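Local atomic coordinates of single-stranded DNA-binding protein (Thermus aquaticus, PDB entry 2IHF), a protein that binds single-stranded DNA and probably recruits partner proteins during DNA replication, recombination and repair. Residues 6-11 and 129-134; 52-57 and 199-204; 81-86 and 98-103. The protein carries 1 engineered substitution. All blocks are in the same frame, centred on the assembly; numbering follows the deposited sequence.

In the fold
From the N terminus, strand 5-22 opens the first of two OB folds and runs antiparallel beside strand 128-145, the opening strand of the second; contact 1 thereby closes a loop of 117 residues. Contact 2 starts within that loop, on strand 47-59, and ends beyond it on strand 194-203, so contacts 1 and 2 cross along the chain and both join the two folds. Contact 3, the hairpin of strands 75-86 and 95-107, is local to the first fold and nests inside both larger loops. N6 links contact 1 to contact 3, while L201 packs from contact 2 onto V99.

Contact 1: 6-11 and 129-134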
loop_
_atom_site.group_PDB
_atom_site.type_symbol
_atom_site.label_atom_id
_atom_site.label_comp_id
_atom_site.label_asym_id
_atom_site.label_seq_id
_atom_site.Cartn_x
_atom_site.Cartn_y
_atom_site.Cartn_z
ATOM N N ASN A 6 -3.980 -4.597 8.633
ATOM C CA ASN A 6 -4.941 -3.515 8.535
ATOM C C ASN A 6 -4.205 -2.256 8.102
ATOM O O ASN A 6 -3.532 -1.633 8.913
ATOM C CB ASN A 6 -5.558 -3.330 9.926
ATOM C CG ASN A 6 -6.611 -2.257 9.979
ATOM O OD1 ASN A 6 -6.722 -1.419 9.090
ATOM N ND2 ASN A 6 -7.388 -2.273 11.044
ATOM N N GLN A 7 -4.322 -1.876 6.835
ATOM C CA GLN A 7 -3.624 -0.688 6.358
ATOM C C GLN A 7 -4.467 0.094 5.365
ATOM O O GLN A 7 -5.118 -0.494 4.500
ATOM C CB GLN A 7 -2.308 -1.097 5.713
ATOM C CG GLN A 7 -1.498 -2.049 6.571
ATOM C CD GLN A 7 -0.404 -2.742 5.791
ATOM O OE1 GLN A 7 -0.638 -3.231 4.684
ATOM N NE2 GLN A 7 0.797 -2.802 6.365
ATOM N N VAL A 8 -4.455 1.421 5.512
ATOM C CA VAL A 8 -5.214 2.321 4.645
ATOM C C VAL A 8 -4.300 3.414 4.095
ATOM O O VAL A 8 -3.482 3.974 4.825
ATOM C CB VAL A 8 -6.398 2.987 5.409
ATOM C CG1 VAL A 8 -7.186 3.886 4.483
ATOM C CG2 VAL A 8 -7.312 1.931 5.979
ATOM N N PHE A 9 -4.434 3.698 2.800
ATOM C CA PHE A 9 -3.640 4.727 2.132
ATOM C C PHE A 9 -4.618 5.603 1.376
ATOM O O PHE A 9 -5.384 5.106 0.550
ATOM C CB PHE A 9 -2.660 4.115 1.122
ATOM C CG PHE A 9 -1.934 2.896 1.635
ATOM C CD1 PHE A 9 -2.584 1.653 1.697
ATOM C CD2 PHE A 9 -0.603 2.987 2.057
ATOM C CE1 PHE A 9 -1.921 0.519 2.168
ATOM C CE2 PHE A 9 0.069 1.864 2.530
ATOM C CZ PHE A 9 -0.591 0.624 2.586
ATOM N N LEU A 10 -4.590 6.899 1.655
ATOM C CA LEU A 10 -5.484 7.824 0.995
ATOM C C LEU A 10 -4.789 9.110 0.617
ATOM O O LEU A 10 -3.832 9.528 1.261
ATOM C CB LEU A 10 -6.652 8.209 1.917
ATOM C CG LEU A 10 -7.683 7.184 2.398
ATOM C CD1 LEU A 10 -8.505 7.783 3.541
ATOM C CD2 LEU A 10 -8.581 6.759 1.239
ATOM N N ILE A 11 -5.282 9.718 -0.454
ATOM C CA ILE A 11 -4.855 11.042 -0.898
ATOM C C ILE A 11 -6.192 11.640 -1.309
ATOM O O ILE A 11 -6.863 11.131 -2.202
ATOM C CB ILE A 11 -3.909 11.042 -2.104
ATOM C CG1 ILE A 11 -2.542 10.475 -1.704
ATOM C CG2 ILE A 11 -3.746 12.478 -2.610
ATOM C CD1 ILE A 11 -1.532 10.456 -2.819
ATOM N N ASN A 129 -7.102 5.748 -3.081
ATOM C CA ASN A 129 -7.947 5.057 -2.109
ATOM C C ASN A 129 -7.609 3.572 -2.135
ATOM O O ASN A 129 -8.096 2.850 -2.995
ATOM C CB ASN A 129 -9.424 5.281 -2.467
ATOM C CG ASN A 129 -10.376 4.666 -1.461
ATOM O OD1 ASN A 129 -9.959 3.986 -0.527
ATOM N ND2 ASN A 129 -11.666 4.896 -1.656
ATOM N N GLN A 130 -6.768 3.119 -1.208
ATOM C CA GLN A 130 -6.382 1.706 -1.165
ATOM C C GLN A 130 -6.377 1.148 0.254
ATOM O O GLN A 130 -5.908 1.799 1.182
ATOM C CB GLN A 130 -4.986 1.500 -1.769
ATOM C CG GLN A 130 -4.760 2.173 -3.115
ATOM C CD GLN A 130 -3.339 2.005 -3.631
ATOM O OE1 GLN A 130 -2.394 1.887 -2.850
ATOM N NE2 GLN A 130 -3.180 2.010 -4.951
ATOM N N VAL A 131 -6.888 -0.068 0.412
ATOM C CA VAL A 131 -6.925 -0.731 1.710
ATOM C C VAL A 131 -6.368 -2.144 1.549
ATOM O O VAL A 131 -6.612 -2.794 0.532
ATOM C CB VAL A 131 -8.382 -0.856 2.260
ATOM C CG1 VAL A 131 -8.377 -1.518 3.632
ATOM C CG2 VAL A 131 -9.034 0.505 2.356
ATOM N N ILE A 132 -5.594 -2.604 2.534
ATOM C CA ILE A 132 -5.085 -3.973 2.525
ATOM C C ILE A 132 -5.532 -4.574 3.842
ATOM O O ILE A 132 -5.207 -4.059 4.906
ATOM C CB ILE A 132 -3.557 -4.077 2.491
ATOM C CG1 ILE A 132 -2.992 -3.436 1.225
ATOM C CG2 ILE A 132 -3.160 -5.540 2.525
ATOM C CD1 ILE A 132 -1.487 -3.634 1.070
ATOM N N LEU A 133 -6.289 -5.659 3.775
ATOM C CA LEU A 133 -6.751 -6.326 4.985
ATOM C C LEU A 133 -6.431 -7.817 4.926
ATOM O O LEU A 133 -6.394 -8.422 3.852
ATOM C CB LEU A 133 -8.275 -6.189 5.160
ATOM C CG LEU A 133 -9.008 -4.851 5.243
ATOM C CD1 LEU A 133 -10.488 -5.147 5.420
ATOM C CD2 LEU A 133 -8.504 -4.005 6.384
ATOM N N MET A 134 -6.176 -8.399 6.089
ATOM C CA MET A 134 -5.969 -9.834 6.180
ATOM C C MET A 134 -6.615 -10.225 7.497
ATOM O O MET A 134 -6.401 -9.575 8.523
ATOM C CB MET A 134 -4.484 -10.204 6.146
ATOM C CG MET A 134 -4.235 -11.707 6.138
ATOM S SD MET A 134 -2.711 -12.227 5.288
ATOM C CE MET A 134 -1.608 -10.849 5.592
#
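Two OB folds are joined side by side where strand 5-22 lies antiparallel to strand 128-145, with Q7 opposite I132 and F9 opposite Q130 as hydrogen-bonded pairs. In the first pair, I132 N donates a hydrogen bond to Q7 O at 2.9 Å; in the second, Q130 N reaches F9 O at 3.0 Å (N-H...O angle 169°). V131 CA approaches Q7 O at 3.3 Å in a CA-H...O contact. F9 holds CG anti to the carbonyl carbon (chi1 -44°), beside the backbone N, and its ring edge meets the other strand: CD1 lies 3.4 Å from Q130 O, in the ring plane, and CE1 4.2 Å from I132 CG1. The Q7 side chain runs beside that of I132, its OE1 3.7 Å from I132 CD1, while its NE2 bonds to E79 of the second subunit. Q7, F9 and I132 share the face turned to that subunit, where the two F9 rings meet nearly at right angles. On the other face, V8 CG2 and V131 CG2 touch at 4.3 Å, and L10 CD2 packs 3.6 Å from N129 OD1; N129 ND2 bonds to L201. Such pairing makes one continuous sheet of the tandem OB folds of Thermus SSBs.

Contact 2: 52-57 and 199-204; sequences WYHRVR and GRLVND
H54 meets L201 and N203 where strand 47-59 passes strand 199-203 almost at right angles. The axes of the two short segments come within 6.7 Å and cross at 93°; the strands cross rather than pair, and side chains make most of the contact.

The apolar part is a CH-pi contact. L201 CG sits 3.9 Å from the centroid of the H54 ring, 28° off the ring normal, and its CD2 branch reaches out over the centre of the same face. Both torsions serve this meeting: H54 turns CG opposite its carbonyl carbon (chi1 -68°), and L201 swings CG away from its own backbone N, which brings the leucine branches over the imidazole. With an alanine in place of H54, L201 would probably lose the flat face it packs on, and a gap would be likely to open between the crossing strands.

The two strands belong to different OB folds, 47-59 to the first and 194-203 to the second, so the crossing is a second junction between the barrels. L201 also touches V131 of its own fold and V99 of the other.

Polar contact is made chiefly by N203, whose side chain runs past that of H54 in the opposite direction, amide and ring planes steeply inclined. A single water bridges the segments: it accepts from Y53 N at 2.9 Å and donates to N203 OD1 at 2.7 Å. The same OD1 lies 2.6 Å from Y53 O, an approach of two acceptors that is no hydrogen bond and leaves the fine placement of this amide doubtful. N203 also packs against F215.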
loop_
_atom_site.group_PDB
_atom_site.type_symbol
_atom_site.label_atom_id
_atom_site.label_comp_id
_atom_site.label_asym_id
_atom_site.label_seq_id
_atom_site.Cartn_x
_atom_site.Cartn_y
_atom_site.Cartn_z
ATOM N N TRP A 52 -15.970 9.536 -3.006
ATOM C CA TRP A 52 -15.869 8.963 -1.681
ATOM C C TRP A 52 -15.567 10.111 -0.746
ATOM O O TRP A 52 -14.846 11.040 -1.110
ATOM C CB TRP A 52 -14.777 7.881 -1.584
ATOM C CG TRP A 52 -13.374 8.271 -1.990
ATOM C CD1 TRP A 52 -12.758 7.971 -3.165
ATOM C CD2 TRP A 52 -12.394 8.964 -1.196
ATOM N NE1 TRP A 52 -11.457 8.425 -3.158
ATOM C CE2 TRP A 52 -11.208 9.044 -1.959
ATOM C CE3 TRP A 52 -12.402 9.531 0.090
ATOM C CZ2 TRP A 52 -10.038 9.658 -1.489
ATOM C CZ3 TRP A 52 -11.236 10.148 0.564
ATOM C CH2 TRP A 52 -10.070 10.206 -0.230
ATOM N N TYR A 53 -16.159 10.071 0.445
ATOM C CA TYR A 53 -15.946 11.101 1.463
ATOM C C TYR A 53 -15.629 10.350 2.744
ATOM O O TYR A 53 -16.460 9.586 3.234
ATOM C CB TYR A 53 -17.214 11.945 1.655
ATOM C CG TYR A 53 -17.745 12.565 0.378
ATOM C CD1 TYR A 53 -18.495 11.814 -0.532
ATOM C CD2 TYR A 53 -17.483 13.898 0.069
ATOM C CE1 TYR A 53 -18.970 12.377 -1.714
ATOM C CE2 TYR A 53 -17.954 14.470 -1.112
ATOM C CZ TYR A 53 -18.698 13.705 -1.996
ATOM O OH TYR A 53 -19.187 14.273 -3.153
ATOM N N HIS A 54 -14.427 10.548 3.280
ATOM C CA HIS A 54 -14.052 9.852 4.502
ATOM C C HIS A 54 -13.495 10.736 5.589
ATOM O O HIS A 54 -12.663 11.605 5.344
ATOM C CB HIS A 54 -13.023 8.750 4.229
ATOM C CG HIS A 54 -13.561 7.605 3.439
ATOM N ND1 HIS A 54 -13.113 7.301 2.172
ATOM C CD2 HIS A 54 -14.531 6.706 3.723
ATOM C CE1 HIS A 54 -13.787 6.266 1.709
ATOM N NE2 HIS A 54 -14.653 5.886 2.630
ATOM N N ARG A 55 -13.958 10.489 6.806
ATOM C CA ARG A 55 -13.469 11.227 7.950
ATOM C C ARG A 55 -12.221 10.483 8.386
ATOM O O ARG A 55 -12.182 9.249 8.395
ATOM C CB ARG A 55 -14.489 11.230 9.092
ATOM C CG ARG A 55 -14.114 12.170 10.235
ATOM C CD ARG A 55 -14.947 11.912 11.470
ATOM N NE ARG A 55 -14.681 10.586 12.015
ATOM C CZ ARG A 55 -15.144 10.145 13.181
ATOM N NH1 ARG A 55 -15.908 10.931 13.936
ATOM N NH2 ARG A 55 -14.832 8.921 13.593
ATOM N N VAL A 56 -11.196 11.236 8.740
ATOM C CA VAL A 56 -9.951 10.639 9.184
ATOM C C VAL A 56 -9.593 11.253 10.530
ATOM O O VAL A 56 -9.650 12.472 10.694
ATOM C CB VAL A 56 -8.830 10.904 8.145
ATOM C CG1 VAL A 56 -7.490 10.498 8.705
ATOM C CG2 VAL A 56 -9.112 10.121 6.862
ATOM N N ARG A 57 -9.236 10.415 11.500
ATOM C CA ARG A 57 -8.885 10.919 12.820
ATOM C C ARG A 57 -7.419 10.794 13.190
ATOM O O ARG A 57 -6.864 9.699 13.206
ATOM C CB ARG A 57 -9.727 10.239 13.899
ATOM C CG ARG A 57 -9.256 10.572 15.306
ATOM C CD ARG A 57 -10.295 10.218 16.335
ATOM N NE ARG A 57 -11.540 10.926 16.071
ATOM C CZ ARG A 57 -12.636 10.804 16.813
ATOM N NH1 ARG A 57 -12.633 9.998 17.871
ATOM N NH2 ARG A 57 -13.736 11.477 16.491
ATOM N N GLY A 199 -8.318 -3.609 -1.692
ATOM C CA GLY A 199 -9.407 -2.879 -2.312
ATOM C C GLY A 199 -9.479 -1.402 -1.996
ATOM O O GLY A 199 -8.452 -0.776 -1.739
ATOM N N ARG A 200 -10.701 -0.863 -2.026
ATOM C CA ARG A 200 -10.974 0.548 -1.784
ATOM C C ARG A 200 -11.950 0.727 -0.628
ATOM O O ARG A 200 -12.801 -0.122 -0.382
ATOM C CB ARG A 200 -11.581 1.188 -3.038
ATOM C CG ARG A 200 -10.786 0.906 -4.287
ATOM C CD ARG A 200 -11.250 1.746 -5.463
ATOM N NE ARG A 200 -10.489 1.481 -6.695
ATOM C CZ ARG A 200 -9.196 1.757 -6.884
ATOM N NH1 ARG A 200 -8.469 2.316 -5.918
ATOM N NH2 ARG A 200 -8.629 1.485 -8.054
ATOM N N LEU A 201 -11.825 1.852 0.062
ATOM C CA LEU A 201 -12.694 2.179 1.175
ATOM C C LEU A 201 -13.885 2.964 0.619
ATOM O O LEU A 201 -13.700 4.022 0.022
ATOM C CB LEU A 201 -11.932 3.033 2.181
ATOM C CG LEU A 201 -12.550 3.153 3.569
ATOM C CD1 LEU A 201 -12.721 1.763 4.161
ATOM C CD2 LEU A 201 -11.657 3.999 4.455
ATOM N N VAL A 202 -15.098 2.442 0.812
ATOM C CA VAL A 202 -16.323 3.090 0.320
ATOM C C VAL A 202 -17.374 3.292 1.424
ATOM O O VAL A 202 -17.251 2.738 2.523
ATOM C CB VAL A 202 -16.965 2.267 -0.834
ATOM C CG1 VAL A 202 -15.981 2.113 -1.975
ATOM C CG2 VAL A 202 -17.402 0.888 -0.327
ATOM N N ASN A 203 -18.410 4.080 1.132
ATOM C CA ASN A 203 -19.462 4.351 2.114
ATOM C C ASN A 203 -20.846 3.975 1.624
ATOM O O ASN A 203 -21.054 3.728 0.438
ATOM C CB ASN A 203 -19.482 5.836 2.486
ATOM C CG ASN A 203 -18.280 6.248 3.301
ATOM O OD1 ASN A 203 -17.688 7.304 3.061
ATOM N ND2 ASN A 203 -17.916 5.422 4.285
ATOM N N ASP A 204 -21.788 3.950 2.566
ATOM C CA ASP A 204 -23.189 3.645 2.292
ATOM C C ASP A 204 -24.062 4.295 3.363
ATOM O O ASP A 204 -23.650 4.256 4.541
ATOM C CB ASP A 204 -23.422 2.136 2.299
ATOM C CG ASP A 204 -23.839 1.609 0.944
ATOM O OD1 ASP A 204 -24.867 2.078 0.404
ATOM O OD2 ASP A 204 -23.134 0.722 0.422
HETATM O O HOH W 1 -18.259 8.061 0.497
#

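Contact 3: 81-86 and 98-103; sequences RLEYRQ and QVRAEF
R81 and E83, the residues most covered in this contact, both lie opposite the strand that carries Q98 and R100. The R81 backbone forms a hydrogen-bonded pair with R100: R100 N donates to R81 O at 2.8 Å, nearly straight at 174°. The R81 side chain leaves the strand with CG between the backbone N and the carbonyl carbon (chi1 61°), then bends so that NH1 makes a salt bridge to E102 OE2 at 3.0 Å. Guanidinium and carboxylate planes stand 71° apart, which makes this a single-atom contact rather than a flat two-bond pairing. The other terminal nitrogen, NH2, forms a salt bridge to E161 in the second OB fold, so the arginine is held between two carboxylates.

E83 is the other main contributor. Its N binds Q98 O at 2.8 Å, and its extended side chain lies beside both Q98 and R100. The carboxylate carbon CD packs 3.5 Å from R100 CB, but OE2 remains 4.6 Å from R100 NH1, beyond a salt bridge, although the opposite charges may still attract. Q98 points the same way, its NE2 3.9 Å from E83 OE1. On the reverse face, L82 CD2 meets V99 CG2 at 3.6 Å, and L82 also touches L201. Beyond the pairing, E102 and F103 form a classic beta bulge opposite E79. Such is the antiparallel hairpin of the last two barrel strands in an OB fold.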
loop_
_atom_site.group_PDB
_atom_site.type_symbol
_atom_site.label_atom_id
_atom_site.label_comp_id
_atom_site.label_asym_id
_atom_site.label_seq_id
_atom_site.Cartn_x
_atom_site.Cartn_y
_atom_site.Cartn_z
ATOM N N ARG A 81 -5.114 3.125 9.619
ATOM C CA ARG A 81 -5.790 1.852 9.659
ATOM C C ARG A 81 -7.255 2.015 10.008
ATOM O O ARG A 81 -7.671 3.047 10.526
ATOM C CB ARG A 81 -5.104 0.947 10.678
ATOM C CG ARG A 81 -5.097 1.451 12.116
ATOM C CD ARG A 81 -3.822 0.977 12.815
ATOM N NE ARG A 81 -3.336 -0.267 12.210
ATOM C CZ ARG A 81 -2.087 -0.725 12.285
ATOM N NH1 ARG A 81 -1.154 -0.058 12.949
ATOM N NH2 ARG A 81 -1.764 -1.850 11.660
ATOM N N LEU A 82 -8.040 0.992 9.704
ATOM C CA LEU A 82 -9.461 1.025 10.014
ATOM C C LEU A 82 -9.669 0.591 11.453
ATOM O O LEU A 82 -9.109 -0.397 11.905
ATOM C CB LEU A 82 -10.231 0.099 9.083
ATOM C CG LEU A 82 -10.200 0.477 7.606
ATOM C CD1 LEU A 82 -11.068 -0.517 6.845
ATOM C CD2 LEU A 82 -10.697 1.913 7.406
ATOM N N GLU A 83 -10.462 1.355 12.180
ATOM C CA GLU A 83 -10.743 1.020 13.555
ATOM C C GLU A 83 -12.251 0.844 13.684
ATOM O O GLU A 83 -13.035 1.645 13.180
ATOM C CB GLU A 83 -10.209 2.105 14.503
ATOM C CG GLU A 83 -8.702 1.964 14.813
ATOM C CD GLU A 83 -8.185 3.030 15.790
ATOM O OE1 GLU A 83 -9.017 3.573 16.552
ATOM O OE2 GLU A 83 -6.956 3.314 15.809
ATOM N N TYR A 84 -12.636 -0.245 14.335
ATOM C CA TYR A 84 -14.032 -0.589 14.552
ATOM C C TYR A 84 -14.369 -0.305 15.996
ATOM O O TYR A 84 -13.572 -0.594 16.886
ATOM C CB TYR A 84 -14.238 -2.074 14.290
ATOM C CG TYR A 84 -15.595 -2.608 14.691
ATOM C CD1 TYR A 84 -16.719 -2.367 13.910
ATOM C CD2 TYR A 84 -15.742 -3.398 15.834
ATOM C CE1 TYR A 84 -17.968 -2.910 14.251
ATOM C CE2 TYR A 84 -16.979 -3.944 16.185
ATOM C CZ TYR A 84 -18.086 -3.698 15.389
ATOM O OH TYR A 84 -19.302 -4.252 15.720
ATOM N N ARG A 85 -15.545 0.256 16.240
ATOM C CA ARG A 85 -15.939 0.521 17.613
ATOM C C ARG A 85 -17.406 0.199 17.805
ATOM O O ARG A 85 -18.229 0.388 16.909
ATOM C CB ARG A 85 -15.665 1.973 18.010
ATOM C CG ARG A 85 -15.984 2.251 19.480
ATOM C CD ARG A 85 -15.466 3.603 19.971
ATOM N NE ARG A 85 -15.984 3.942 21.299
ATOM C CZ ARG A 85 -15.876 3.163 22.373
ATOM N NH1 ARG A 85 -15.267 1.991 22.284
ATOM N NH2 ARG A 85 -16.377 3.554 23.537
ATOM N N GLN A 86 -17.707 -0.300 18.997
ATOM C CA GLN A 86 -19.047 -0.695 19.382
ATOM C C GLN A 86 -19.438 -0.081 20.715
ATOM O O GLN A 86 -18.614 0.019 21.631
ATOM C CB GLN A 86 -19.095 -2.209 19.503
ATOM C CG GLN A 86 -19.569 -2.924 18.289
ATOM C CD GLN A 86 -20.952 -3.440 18.501
ATOM O OE1 GLN A 86 -21.908 -2.666 18.560
ATOM N NE2 GLN A 86 -21.075 -4.753 18.657
ATOM N N GLN A 98 -14.009 3.736 11.365
ATOM C CA GLN A 98 -13.392 5.006 10.983
ATOM C C GLN A 98 -11.926 4.804 10.662
ATOM O O GLN A 98 -11.281 3.882 11.164
ATOM C CB GLN A 98 -13.471 6.034 12.127
ATOM C CG GLN A 98 -12.833 5.530 13.450
ATOM C CD GLN A 98 -12.264 6.640 14.349
ATOM O OE1 GLN A 98 -12.920 7.648 14.618
ATOM N NE2 GLN A 98 -11.038 6.439 14.825
ATOM N N VAL A 99 -11.394 5.682 9.828
ATOM C CA VAL A 99 -9.987 5.612 9.505
ATOM C C VAL A 99 -9.238 6.379 10.601
ATOM O O VAL A 99 -9.544 7.531 10.894
ATOM C CB VAL A 99 -9.700 6.250 8.134
ATOM C CG1 VAL A 99 -8.215 6.202 7.842
ATOM C CG2 VAL A 99 -10.474 5.527 7.048
ATOM N N ARG A 100 -8.284 5.711 11.228
ATOM C CA ARG A 100 -7.451 6.326 12.249
ATOM C C ARG A 100 -6.141 6.574 11.514
ATOM O O ARG A 100 -5.476 5.627 11.104
ATOM C CB ARG A 100 -7.234 5.342 13.404
ATOM C CG ARG A 100 -5.999 5.599 14.269
ATOM C CD ARG A 100 -6.281 6.557 15.401
ATOM N NE ARG A 100 -5.321 7.652 15.396
ATOM C CZ ARG A 100 -4.010 7.517 15.581
ATOM N NH1 ARG A 100 -3.489 6.314 15.800
ATOM N NH2 ARG A 100 -3.218 8.592 15.515
ATOM N N ALA A 101 -5.779 7.835 11.312
ATOM C CA ALA A 101 -4.519 8.145 10.627
ATOM C C ALA A 101 -3.301 7.992 11.541
ATOM O O ALA A 101 -3.272 8.523 12.649
ATOM C CB ALA A 101 -4.557 9.565 10.075
ATOM N N GLU A 102 -2.294 7.256 11.097
ATOM C CA GLU A 102 -1.101 7.131 11.914
ATOM C C GLU A 102 -0.288 8.394 11.700
ATOM O O GLU A 102 0.339 8.894 12.626
ATOM C CB GLU A 102 -0.324 5.895 11.518
ATOM C CG GLU A 102 -1.152 4.664 11.725
ATOM C CD GLU A 102 -0.365 3.418 11.487
ATOM O OE1 GLU A 102 0.011 3.173 10.319
ATOM O OE2 GLU A 102 -0.115 2.691 12.474
ATOM N N PHE A 103 -0.304 8.901 10.469
ATOM C CA PHE A 103 0.376 10.150 10.134
ATOM C C PHE A 103 -0.272 10.753 8.891
ATOM O O PHE A 103 -0.959 10.060 8.129
ATOM C CB PHE A 103 1.889 9.921 9.919
ATOM C CG PHE A 103 2.230 9.138 8.686
ATOM C CD1 PHE A 103 2.344 9.782 7.447
ATOM C CD2 PHE A 103 2.416 7.755 8.747
ATOM C CE1 PHE A 103 2.636 9.065 6.275
ATOM C CE2 PHE A 103 2.711 7.017 7.577
ATOM C CZ PHE A 103 2.818 7.678 6.343
#